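Local structure of NAD-dependent epimerase/dehydratase domain-containing protein (Ruegeria pomeroyi DSS-3, 3IUS) at residues Thr7-His13 / Trp29-Thr34. The protein is of unknown function but probably binds a nicotinamide dinucleotide cofactor, like other short-chain dehydrogenase-related proteins with an NAD-dependent epimerase/dehydratase domain. Numbering follows the deposited sequence.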
loop_
_atom_site.group_PDB
_atom_site.type_symbol
_atom_site.label_atom_id
_atom_site.label_comp_id
_atom_site.label_asym_id
_atom_site.label_seq_id
_atom_site.Cartn_x
_atom_site.Cartn_y
_atom_site.Cartn_z
ATOM N N THR A 7 16.496 10.804 9.367
ATOM C CA THR A 7 16.852 10.544 7.978
ATOM C C THR A 7 16.216 9.244 7.495
ATOM O O THR A 7 16.527 8.165 7.994
ATOM C CB THR A 7 18.379 10.459 7.809
ATOM O OG1 THR A 7 18.968 11.719 8.153
ATOM C CG2 THR A 7 18.750 10.099 6.374
ATOM N N LEU A 8 15.332 9.358 6.509
ATOM C CA LEU A 8 14.597 8.216 6.000
ATOM C C LEU A 8 15.110 7.794 4.628
ATOM O O LEU A 8 15.193 8.608 3.709
ATOM C CB LEU A 8 13.107 8.554 5.903
ATOM C CG LEU A 8 12.217 7.556 5.156
ATOM C CD1 LEU A 8 11.940 6.333 6.009
ATOM C CD2 LEU A 8 10.912 8.219 4.731
ATOM N N LEU A 9 15.451 6.515 4.501
ATOM C CA LEU A 9 15.779 5.924 3.209
ATOM C C LEU A 9 14.585 5.105 2.718
ATOM O O LEU A 9 14.128 4.179 3.387
ATOM C CB LEU A 9 17.034 5.058 3.310
ATOM C CG LEU A 9 17.482 4.286 2.063
ATOM C CD1 LEU A 9 17.566 5.197 0.843
ATOM C CD2 LEU A 9 18.811 3.598 2.318
ATOM N N SER A 10 14.078 5.465 1.545
ATOM C CA SER A 10 12.850 4.889 1.028
ATOM C C SER A 10 13.152 4.130 -0.264
ATOM O O SER A 10 13.455 4.739 -1.292
ATOM C CB SER A 10 11.845 6.020 0.781
ATOM O OG SER A 10 10.692 5.589 0.087
ATOM N N PHE A 11 13.096 2.800 -0.200
ATOM C CA PHE A 11 13.371 1.958 -1.364
ATOM C C PHE A 11 12.124 1.844 -2.222
ATOM O O PHE A 11 11.054 1.474 -1.730
ATOM C CB PHE A 11 13.816 0.557 -0.935
ATOM C CG PHE A 11 15.142 0.527 -0.238
ATOM C CD1 PHE A 11 16.318 0.389 -0.962
ATOM C CD2 PHE A 11 15.214 0.624 1.139
ATOM C CE1 PHE A 11 17.544 0.355 -0.319
ATOM C CE2 PHE A 11 16.431 0.592 1.788
ATOM C CZ PHE A 11 17.597 0.463 1.059
ATOM N N GLY A 12 12.260 2.139 -3.507
ATOM C CA GLY A 12 11.113 2.146 -4.392
ATOM C C GLY A 12 10.182 3.273 -3.998
ATOM O O GLY A 12 8.994 3.064 -3.754
ATOM N N HIS A 13 10.745 4.475 -3.923
ATOM C CA HIS A 13 10.012 5.676 -3.540
ATOM C C HIS A 13 8.986 6.044 -4.607
ATOM O O HIS A 13 9.253 6.878 -5.471
ATOM C CB HIS A 13 10.995 6.827 -3.366
ATOM C CG HIS A 13 10.426 8.013 -2.650
ATOM N ND1 HIS A 13 10.324 8.074 -1.276
ATOM C CD2 HIS A 13 9.954 9.194 -3.116
ATOM C CE1 HIS A 13 9.802 9.236 -0.928
ATOM N NE2 HIS A 13 9.569 9.935 -2.025
ATOM N N TRP A 29 12.675 16.688 7.999
ATOM C CA TRP A 29 13.209 15.372 7.663
ATOM C C TRP A 29 14.089 15.404 6.420
ATOM O O TRP A 29 13.835 16.162 5.484
ATOM C CB TRP A 29 12.066 14.379 7.431
ATOM C CG TRP A 29 11.413 13.904 8.680
ATOM C CD1 TRP A 29 10.536 14.597 9.463
ATOM C CD2 TRP A 29 11.574 12.623 9.296
ATOM N NE1 TRP A 29 10.144 13.828 10.529
ATOM C CE2 TRP A 29 10.766 12.610 10.448
ATOM C CE3 TRP A 29 12.322 11.482 8.981
ATOM C CZ2 TRP A 29 10.684 11.501 11.290
ATOM C CZ3 TRP A 29 12.241 10.383 9.819
ATOM C CH2 TRP A 29 11.428 10.402 10.960
ATOM N N ARG A 30 15.124 14.572 6.417
ATOM C CA ARG A 30 15.861 14.293 5.196
ATOM C C ARG A 30 15.361 12.969 4.628
ATOM O O ARG A 30 15.363 11.957 5.325
ATOM C CB ARG A 30 17.361 14.208 5.466
ATOM C CG ARG A 30 18.171 13.840 4.233
ATOM C CD ARG A 30 19.617 13.534 4.567
ATOM N NE ARG A 30 20.368 13.187 3.365
ATOM C CZ ARG A 30 21.449 12.416 3.355
ATOM N NH1 ARG A 30 21.914 11.908 4.488
ATOM N NH2 ARG A 30 22.062 12.153 2.209
ATOM N N ILE A 31 14.916 12.981 3.374
ATOM C CA ILE A 31 14.448 11.762 2.718
ATOM C C ILE A 31 15.297 11.428 1.493
ATOM O O ILE A 31 15.636 12.307 0.695
ATOM C CB ILE A 31 12.960 11.855 2.287
ATOM C CG1 ILE A 31 12.067 12.254 3.465
ATOM C CG2 ILE A 31 12.490 10.533 1.700
ATOM C CD1 ILE A 31 11.988 13.742 3.682
ATOM N N ILE A 32 15.638 10.150 1.367
ATOM C CA ILE A 32 16.364 9.622 0.220
ATOM C C ILE A 32 15.495 8.554 -0.438
ATOM O O ILE A 32 15.117 7.577 0.206
ATOM C CB ILE A 32 17.688 8.980 0.664
ATOM C CG1 ILE A 32 18.517 9.979 1.471
ATOM C CG2 ILE A 32 18.471 8.453 -0.535
ATOM C CD1 ILE A 32 19.653 9.342 2.238
ATOM N N GLY A 33 15.159 8.741 -1.711
ATOM C CA GLY A 33 14.270 7.811 -2.385
ATOM C C GLY A 33 14.917 7.144 -3.583
ATOM O O GLY A 33 15.583 7.801 -4.385
ATOM N N THR A 34 14.719 5.837 -3.711
ATOM C CA THR A 34 15.301 5.097 -4.823
ATOM C C THR A 34 14.257 4.702 -5.861
ATOM O O THR A 34 13.066 4.569 -5.558
ATOM C CB THR A 34 16.008 3.819 -4.355
ATOM O OG1 THR A 34 15.054 2.755 -4.249
ATOM C CG2 THR A 34 16.688 4.039 -3.001
HETATM O O HOH W 1 21.489 12.423 7.288
#
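Ser10 N bonds Ile32 O at 2.7 Å, the shortest of the backbone bonds that join the parallel strands 7-11 and 30-34, where Leu8 and Ser10 each bond through both N and O. Beyond the end of strand 7-11, Thr34 grips the turn with both of its oxygens. OG1 accepts a nearly straight bond from Gly12 N (3.0 Å). The carbonyl O takes His13 N in its plane at 2.8 Å. The hydroxyl sits between the backbone N and the carbonyl carbon (chi1 85°), which turns it to the glycine amide and leaves CG2 alongside Leu9 CD1. On the face of Thr7, Leu9, Arg30 and Ile32, Leu9 CD1 packs against Ile32 CG2 (3.6 Å), while Ile32 CD1 lies over the centre of the Arg30 guanidinium. A water at the edge of that group links Arg30 NH1 to Thr7 OG1, and Glu50 forms a salt bridge with NE. On the face of Leu8, Ser10 and Ile31, His13 CB rests 3.6 Å from Gly33 CA. Ser10 OG lies in the plane of the His13 ring, hydrogen-bonded to ND1 at its edge (2.9 Å), and Ser21 and Ser47 bond NE2; CE1 reaches Ile31 CG2. Helix 15-24 completes this beta-alpha-beta unit, whose glycine-rich turn, containing Gly12 of a GxGxxA-like pattern, is consistent with the dinucleotide-binding loop of a Rossmann fold.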